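PDB 5YKR: probable aminotransferase from Pseudomonas aeruginosa, which is a putative class-III aminotransferase, a dimeric enzyme of the PLP-dependent family that carries its cofactor covalently on a lysine. Local coordinates for residues L118-G121 with A122-R126; V159-F162 with N163-H167; S85-M88 with F89-Q93. All blocks are in the same frame, centred on the assembly; numbering follows the deposited sequence.

Interaction 1 of 3, residues L118-G121 with A122-R126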
loop_
_atom_site.group_PDB
_atom_site.type_symbol
_atom_site.label_atom_id
_atom_site.label_comp_id
_atom_site.label_asym_id
_atom_site.label_seq_id
_atom_site.Cartn_x
_atom_site.Cartn_y
_atom_site.Cartn_z
ATOM N N LEU A 118 -9.487 13.211 14.481
ATOM C CA LEU A 118 -9.258 13.851 15.782
ATOM C C LEU A 118 -9.206 12.757 16.871
ATOM O O LEU A 118 -8.269 12.752 17.685
ATOM C CB LEU A 118 -10.375 14.855 16.091
ATOM C CG LEU A 118 -10.360 16.129 15.301
ATOM C CD1 LEU A 118 -11.744 16.767 15.383
ATOM C CD2 LEU A 118 -9.321 17.057 15.851
ATOM N N TRP A 119 -10.195 11.857 16.865
ATOM C CA TRP A 119 -10.285 10.853 17.881
ATOM C C TRP A 119 -9.114 9.876 17.813
ATOM O O TRP A 119 -8.474 9.535 18.812
ATOM C CB TRP A 119 -11.640 10.157 17.775
ATOM C CG TRP A 119 -11.897 9.226 18.925
ATOM C CD1 TRP A 119 -12.637 9.534 20.027
ATOM C CD2 TRP A 119 -11.402 7.896 19.125
ATOM N NE1 TRP A 119 -12.625 8.472 20.888
ATOM C CE2 TRP A 119 -11.913 7.439 20.326
ATOM C CE3 TRP A 119 -10.627 7.036 18.367
ATOM C CZ2 TRP A 119 -11.596 6.170 20.850
ATOM C CZ3 TRP A 119 -10.359 5.766 18.861
ATOM C CH2 TRP A 119 -10.827 5.347 20.079
ATOM N N VAL A 120 -8.820 9.415 16.593
ATOM C CA VAL A 120 -7.761 8.426 16.408
ATOM C C VAL A 120 -6.403 8.943 16.727
ATOM O O VAL A 120 -5.606 8.249 17.339
ATOM C CB VAL A 120 -7.795 7.846 14.984
ATOM C CG1 VAL A 120 -6.601 6.956 14.699
ATOM C CG2 VAL A 120 -9.080 7.010 14.801
ATOM N N GLY A 121 -6.094 10.201 16.365
ATOM C CA GLY A 121 -4.783 10.720 16.717
ATOM C C GLY A 121 -4.547 10.713 18.224
ATOM O O GLY A 121 -3.475 10.315 18.703
ATOM N N ALA A 122 -5.528 11.176 18.963
ATOM C CA ALA A 122 -5.427 11.201 20.423
ATOM C C ALA A 122 -5.353 9.799 21.023
ATOM O O ALA A 122 -4.562 9.538 21.946
ATOM C CB ALA A 122 -6.594 11.986 21.023
ATOM N N GLU A 123 -6.121 8.869 20.418
ATOM C CA GLU A 123 -6.094 7.489 20.864
ATOM C C GLU A 123 -4.729 6.836 20.675
ATOM O O GLU A 123 -4.264 6.102 21.559
ATOM C CB GLU A 123 -7.185 6.693 20.165
ATOM C CG GLU A 123 -7.088 5.167 20.323
ATOM C CD GLU A 123 -7.343 4.657 21.721
ATOM O OE1 GLU A 123 -7.856 5.395 22.614
ATOM O OE2 GLU A 123 -7.115 3.439 21.935
ATOM N N LEU A 124 -4.134 7.057 19.497
ATOM C CA LEU A 124 -2.835 6.459 19.229
ATOM C C LEU A 124 -1.792 6.947 20.241
ATOM O O LEU A 124 -0.974 6.162 20.746
ATOM C CB LEU A 124 -2.370 6.759 17.819
ATOM C CG LEU A 124 -3.148 6.060 16.686
ATOM C CD1 LEU A 124 -2.876 6.725 15.353
ATOM C CD2 LEU A 124 -2.803 4.597 16.655
ATOM N N ALA A 125 -1.810 8.241 20.522
ATOM C CA ALA A 125 -0.865 8.798 21.494
ATOM C C ALA A 125 -1.080 8.225 22.891
ATOM O O ALA A 125 -0.103 7.921 23.588
ATOM C CB ALA A 125 -0.945 10.305 21.481
ATOM N N ARG A 126 -2.332 8.070 23.280
ATOM C CA ARG A 126 -2.669 7.483 24.590
ATOM C C ARG A 126 -2.235 6.020 24.674
ATOM O O ARG A 126 -1.594 5.577 25.637
ATOM C CB ARG A 126 -4.195 7.531 24.823
ATOM C CG ARG A 126 -4.631 6.918 26.151
ATOM C CD ARG A 126 -6.083 6.427 26.048
ATOM N NE ARG A 126 -6.277 5.255 25.186
ATOM C CZ ARG A 126 -5.947 4.027 25.504
ATOM N NH1 ARG A 126 -5.305 3.748 26.651
ATOM N NH2 ARG A 126 -6.200 3.059 24.659
#

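Interaction 2 of 3, residues V159-F162 with N163-H167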
loop_
_atom_site.group_PDB
_atom_site.type_symbol
_atom_site.label_atom_id
_atom_site.label_comp_id
_atom_site.label_asym_id
_atom_site.label_seq_id
_atom_site.Cartn_x
_atom_site.Cartn_y
_atom_site.Cartn_z
ATOM N N VAL A 159 20.700 1.213 7.108
ATOM C CA VAL A 159 19.741 0.714 8.083
ATOM C C VAL A 159 20.311 -0.602 8.607
ATOM O O VAL A 159 20.796 -1.425 7.817
ATOM C CB VAL A 159 18.326 0.492 7.477
ATOM C CG1 VAL A 159 18.272 -0.539 6.358
ATOM C CG2 VAL A 159 17.352 -0.014 8.493
ATOM N N VAL A 160 20.183 -0.829 9.909
ATOM C CA VAL A 160 20.442 -2.138 10.498
ATOM C C VAL A 160 19.131 -2.906 10.540
ATOM O O VAL A 160 18.116 -2.429 11.087
ATOM C CB VAL A 160 21.044 -2.028 11.930
ATOM C CG1 VAL A 160 20.969 -3.376 12.665
ATOM C CG2 VAL A 160 22.521 -1.547 11.831
ATOM N N VAL A 161 19.194 -4.129 10.018
ATOM C CA VAL A 161 18.156 -5.114 10.186
ATOM C C VAL A 161 18.803 -6.400 10.757
ATOM O O VAL A 161 20.033 -6.550 10.778
ATOM C CB VAL A 161 17.345 -5.401 8.939
ATOM C CG1 VAL A 161 16.641 -4.142 8.448
ATOM C CG2 VAL A 161 18.222 -5.992 7.838
ATOM N N PHE A 162 17.948 -7.317 11.215
ATOM C CA PHE A 162 18.395 -8.582 11.800
ATOM C C PHE A 162 18.205 -9.747 10.846
ATOM O O PHE A 162 17.263 -9.794 10.045
ATOM C CB PHE A 162 17.699 -8.808 13.156
ATOM C CG PHE A 162 18.073 -7.754 14.175
ATOM C CD1 PHE A 162 19.304 -7.779 14.777
ATOM C CD2 PHE A 162 17.256 -6.713 14.465
ATOM C CE1 PHE A 162 19.696 -6.811 15.677
ATOM C CE2 PHE A 162 17.644 -5.725 15.341
ATOM C CZ PHE A 162 18.864 -5.767 15.951
ATOM N N ASN A 163 19.098 -10.729 10.941
ATOM C CA ASN A 163 19.039 -11.858 10.022
ATOM C C ASN A 163 17.696 -12.607 10.229
ATOM O O ASN A 163 17.281 -12.853 11.381
ATOM C CB ASN A 163 20.256 -12.780 10.250
ATOM C CG ASN A 163 20.454 -13.796 9.142
ATOM O OD1 ASN A 163 20.124 -13.567 7.974
ATOM N ND2 ASN A 163 20.913 -15.014 9.546
ATOM N N CYS A 164 17.059 -12.942 9.126
ATOM C CA CYS A 164 15.754 -13.625 9.077
ATOM C C CYS A 164 14.606 -12.792 9.629
ATOM O O CYS A 164 13.565 -13.331 9.997
ATOM C CB CYS A 164 15.801 -15.028 9.723
ATOM S SG CYS A 164 17.072 -16.074 9.020
ATOM N N ASN A 165 14.753 -11.466 9.505
ATOM C CA ASN A 165 13.669 -10.530 9.717
ATOM C C ASN A 165 12.539 -10.735 8.701
ATOM O O ASN A 165 12.732 -11.333 7.627
ATOM C CB ASN A 165 14.169 -9.084 9.548
ATOM C CG ASN A 165 14.490 -8.712 8.106
ATOM O OD1 ASN A 165 13.581 -8.486 7.330
ATOM N ND2 ASN A 165 15.788 -8.672 7.741
ATOM N N TYR A 166 11.385 -10.143 9.001
ATOM C CA TYR A 166 10.465 -9.745 7.900
ATOM C C TYR A 166 9.803 -8.454 8.292
ATOM O O TYR A 166 9.239 -8.344 9.382
ATOM C CB TYR A 166 9.396 -10.793 7.535
ATOM C CG TYR A 166 8.603 -10.424 6.282
ATOM C CD1 TYR A 166 9.242 -10.404 5.065
ATOM C CD2 TYR A 166 7.257 -10.087 6.314
ATOM C CE1 TYR A 166 8.597 -10.065 3.900
ATOM C CE2 TYR A 166 6.579 -9.751 5.117
ATOM C CZ TYR A 166 7.284 -9.755 3.917
ATOM O OH TYR A 166 6.664 -9.428 2.703
ATOM N N HIS A 167 9.840 -7.479 7.366
ATOM C CA HIS A 167 9.231 -6.144 7.531
ATOM C C HIS A 167 8.369 -5.738 6.330
ATOM O O HIS A 167 8.018 -4.542 6.228
ATOM C CB HIS A 167 10.312 -5.125 7.809
ATOM C CG HIS A 167 11.029 -5.413 9.066
ATOM N ND1 HIS A 167 10.452 -5.251 10.308
ATOM C CD2 HIS A 167 12.273 -5.909 9.288
ATOM C CE1 HIS A 167 11.308 -5.666 11.251
ATOM N NE2 HIS A 167 12.417 -6.066 10.652
HETATM O O HOH W 1 15.075 -6.498 11.542
#

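Interaction 3 of 3, residues S85-M88 with F89-Q93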
loop_
_atom_site.group_PDB
_atom_site.type_symbol
_atom_site.label_atom_id
_atom_site.label_comp_id
_atom_site.label_asym_id
_atom_site.label_seq_id
_atom_site.Cartn_x
_atom_site.Cartn_y
_atom_site.Cartn_z
ATOM N N SER A 85 -3.107 -12.879 9.988
ATOM C CA SER A 85 -3.118 -11.809 10.984
ATOM C C SER A 85 -3.841 -10.510 10.537
ATOM O O SER A 85 -4.114 -9.667 11.374
ATOM C CB SER A 85 -1.721 -11.555 11.582
ATOM O OG SER A 85 -1.175 -12.795 11.966
ATOM N N GLY A 86 -4.196 -10.378 9.238
ATOM C CA GLY A 86 -4.974 -9.218 8.777
ATOM C C GLY A 86 -6.361 -9.121 9.438
ATOM O O GLY A 86 -6.963 -8.062 9.538
ATOM N N ALA A 87 -6.869 -10.257 9.856
ATOM C CA ALA A 87 -8.134 -10.372 10.587
ATOM C C ALA A 87 -7.934 -10.849 12.037
ATOM O O ALA A 87 -8.717 -11.632 12.567
ATOM C CB ALA A 87 -9.118 -11.296 9.838
ATOM N N MET A 88 -6.862 -10.394 12.664
ATOM C CA MET A 88 -6.475 -10.824 13.998
ATOM C C MET A 88 -7.592 -10.813 15.037
ATOM O O MET A 88 -7.606 -11.683 15.940
ATOM C CB MET A 88 -5.324 -9.922 14.499
ATOM C CG MET A 88 -4.984 -10.117 15.954
ATOM S SD MET A 88 -3.520 -9.193 16.370
ATOM C CE MET A 88 -3.519 -9.542 18.093
ATOM N N PHE A 89 -8.485 -9.835 14.955
ATOM C CA PHE A 89 -9.598 -9.776 15.915
ATOM C C PHE A 89 -10.880 -10.435 15.478
ATOM O O PHE A 89 -11.920 -10.254 16.114
ATOM C CB PHE A 89 -9.801 -8.331 16.401
ATOM C CG PHE A 89 -8.583 -7.788 17.057
ATOM C CD1 PHE A 89 -8.363 -8.052 18.407
ATOM C CD2 PHE A 89 -7.659 -7.044 16.339
ATOM C CE1 PHE A 89 -7.217 -7.663 19.007
ATOM C CE2 PHE A 89 -6.458 -6.668 16.948
ATOM C CZ PHE A 89 -6.285 -6.980 18.290
ATOM N N GLY A 90 -10.769 -11.268 14.431
ATOM C CA GLY A 90 -11.897 -11.994 13.863
ATOM C C GLY A 90 -12.391 -11.391 12.566
ATOM O O GLY A 90 -12.117 -10.216 12.220
ATOM N N HIS A 91 -13.140 -12.190 11.836
ATOM C CA HIS A 91 -13.809 -11.729 10.638
ATOM C C HIS A 91 -15.066 -10.961 10.987
ATOM O O HIS A 91 -15.808 -11.362 11.885
ATOM C CB HIS A 91 -14.125 -12.909 9.740
ATOM C CG HIS A 91 -12.917 -13.667 9.328
ATOM N ND1 HIS A 91 -11.918 -13.116 8.566
ATOM C CD2 HIS A 91 -12.518 -14.923 9.645
ATOM C CE1 HIS A 91 -10.976 -14.030 8.374
ATOM N NE2 HIS A 91 -11.298 -15.139 9.038
ATOM N N ALA A 92 -15.349 -9.898 10.213
ATOM C CA ALA A 92 -16.643 -9.244 10.311
ATOM C C ALA A 92 -16.990 -8.783 11.750
ATOM O O ALA A 92 -18.124 -8.983 12.228
ATOM C CB ALA A 92 -17.746 -10.155 9.746
ATOM N N GLN A 93 -16.026 -8.199 12.442
ATOM C CA GLN A 93 -16.320 -7.571 13.760
ATOM C C GLN A 93 -17.429 -6.557 13.573
ATOM O O GLN A 93 -17.331 -5.671 12.738
ATOM C CB GLN A 93 -15.060 -6.882 14.305
ATOM C CG GLN A 93 -14.161 -7.670 15.198
ATOM C CD GLN A 93 -14.695 -7.921 16.578
ATOM O OE1 GLN A 93 -15.789 -7.422 16.994
ATOM N NE2 GLN A 93 -13.911 -8.723 17.334
#

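Interaction 1 of 3, residues L118-G121 with A122-R126
W119 and E123, one helical turn apart, form an i to i+4 pair that combines a CH-pi contact with a salt-bridged carboxylate. They lie on helix 115-128, where both side chains leave in the same direction. CG of W119 is anti to its own nitrogen (chi1 -172°), which swings the indole along the helix until the six-membered ring slides under the E123 methylenes. CB of E123 stands over that face, 4.0 Å from the centroid of the six-membered ring of W119, in a CH-pi contact, and CG of E123 lies 3.6 Å from CZ3 of W119. A bend at chi2 (68°) turns the E123 carboxylate nearly parallel to the indole, the planes 13° apart. On another side of the helix, V120 CG1 rests against L124 CD1 at 3.8 Å.

The backbone bonds are ordinary alpha-helical ones: E123 N and L124 N each donate over 2.9 Å, to W119 O and V120 O respectively, whereas A122 N to L118 O is weak.

The ionic part belongs to E123 and R126. R126 presents its NE edge, NE of R126 meeting OE1 of E123 at 3.0 Å from above the carboxylate plane and NH2 of R126 meeting OE2 of E123 at 2.9 Å on the syn side. R127 adds a second salt bridge to OE2 of E123, and R340 makes a cation-pi contact with W119. Helix 333-346 packs against W119, V120, E123 and L124, while W41 of the second subunit packs on V120 and L124. With two arginines bound to it, the E123 carboxylate is probably held anionic, while CB and CG of the same residue press on the indole.

Interaction 2 of 3, residues V159-F162 with N163-H167
N165 folds back on the carbonyl of F162 in a type II beta turn, F162 to N165, that follows strand 158-162 of the central mixed sheet of this PLP-dependent aminotransferase fold. A chi1 of 71° tucks CG of N165 in over its own backbone, which returns the amide toward the strand. There ND2 of N165 donates to F162 O at 3.0 Å, with that oxygen close to the plane of the N165 amide, and N165 N reaches the same oxygen at 3.1 Å. The two donors come from opposite faces of the carbonyl plane, so one acceptor is gripped by both the main chain and the side chain of a single residue. V161 meets this amide at a slant, its CG2 3.6 Å from ND2 of N165. The same ND2 also donates to the carbonyl of S173, and OD1 accepts from R186. F162 turns its ring away from the turn, to meet F205 edge to face and pack on strand 220-225. H167 is linked back to the strand through a water in the plane of its imidazole: this water accepts from F162 N at 3.0 Å and lies 2.8 Å from H167 NE2, while H167 ND1 bonds to OD2 of D259.

Interaction 3 of 3, residues S85-M88 with F89-Q93
M88 and F89, neighbours in the chain, lay their side chains side by side in the tightly packed half of this loop between strand 76-79 and helix 94-104. With CG anti to the backbone N (chi1 171°) and the chain extended beyond it, the methionine runs out along the phenyl group instead of curling over it. CG of M88 stands over one face of F89, offset toward the rim, 4.1 Å from the ring centroid, as a CH-pi contact. Further out, SD of M88 lies obliquely at 4.5 Å from the F89 centroid, a Met-aromatic contact, and the methyl CE of M88 meets CZ of F89 at 3.8 Å. The pair is buried, with M355 of helix 349-372 touching both side chains. M88 also packs on C287, the residue after K286, the modified lysine that carries the cofactor, so the Met-aromatic pair lies next to that site.

The backbone here makes two overlapping type I beta turns, S85 to M88 and A87 to G90. G90 N donates to A87 O at 2.8 Å. G90 itself has phi 104° and psi 162°, a backbone shape that suits a residue without a CB.

The other half is lighter: A87 is partly exposed, H91 is buried, and the second subunit packs on both, through its T109 and L110 respectively. CB of A87 lies 3.6 Å from both ND1 and CE1 of H91. The imidazole is fixed instead through NE2, bonded to D79. Beyond, Q93, the N-cap residue of helix 94-104, donates from NE2 to F89 O at 2.8 Å. The chemistry therefore divides the loop: dispersion and sulfur-aromatic contact secure the buried pair, while directed hydrogen bonds set the path of the backbone leading into the helix.

How the interactions relate
All three cases are local contacts within one continuous stretch, yet each takes its chemistry from its setting. Interactions 2 and 3 are buried, on opposite sides of the chain's centre with their centres 26 Å apart; interaction 1 is only partly buried and lies farther out. The residues of interaction 1 remain within a helix, where ionic and aromatic contacts add to the helical bonds. Interaction 2 lies where a sheet strand gives way to a loop and depends on polar bonds and a water, whereas interaction 3 enters a helix and depends on apolar packing around tight turns. Interactions 1 and 3 share helix 333-346 as a neighbour, and all three reach the second subunit, interaction 2 through Y166.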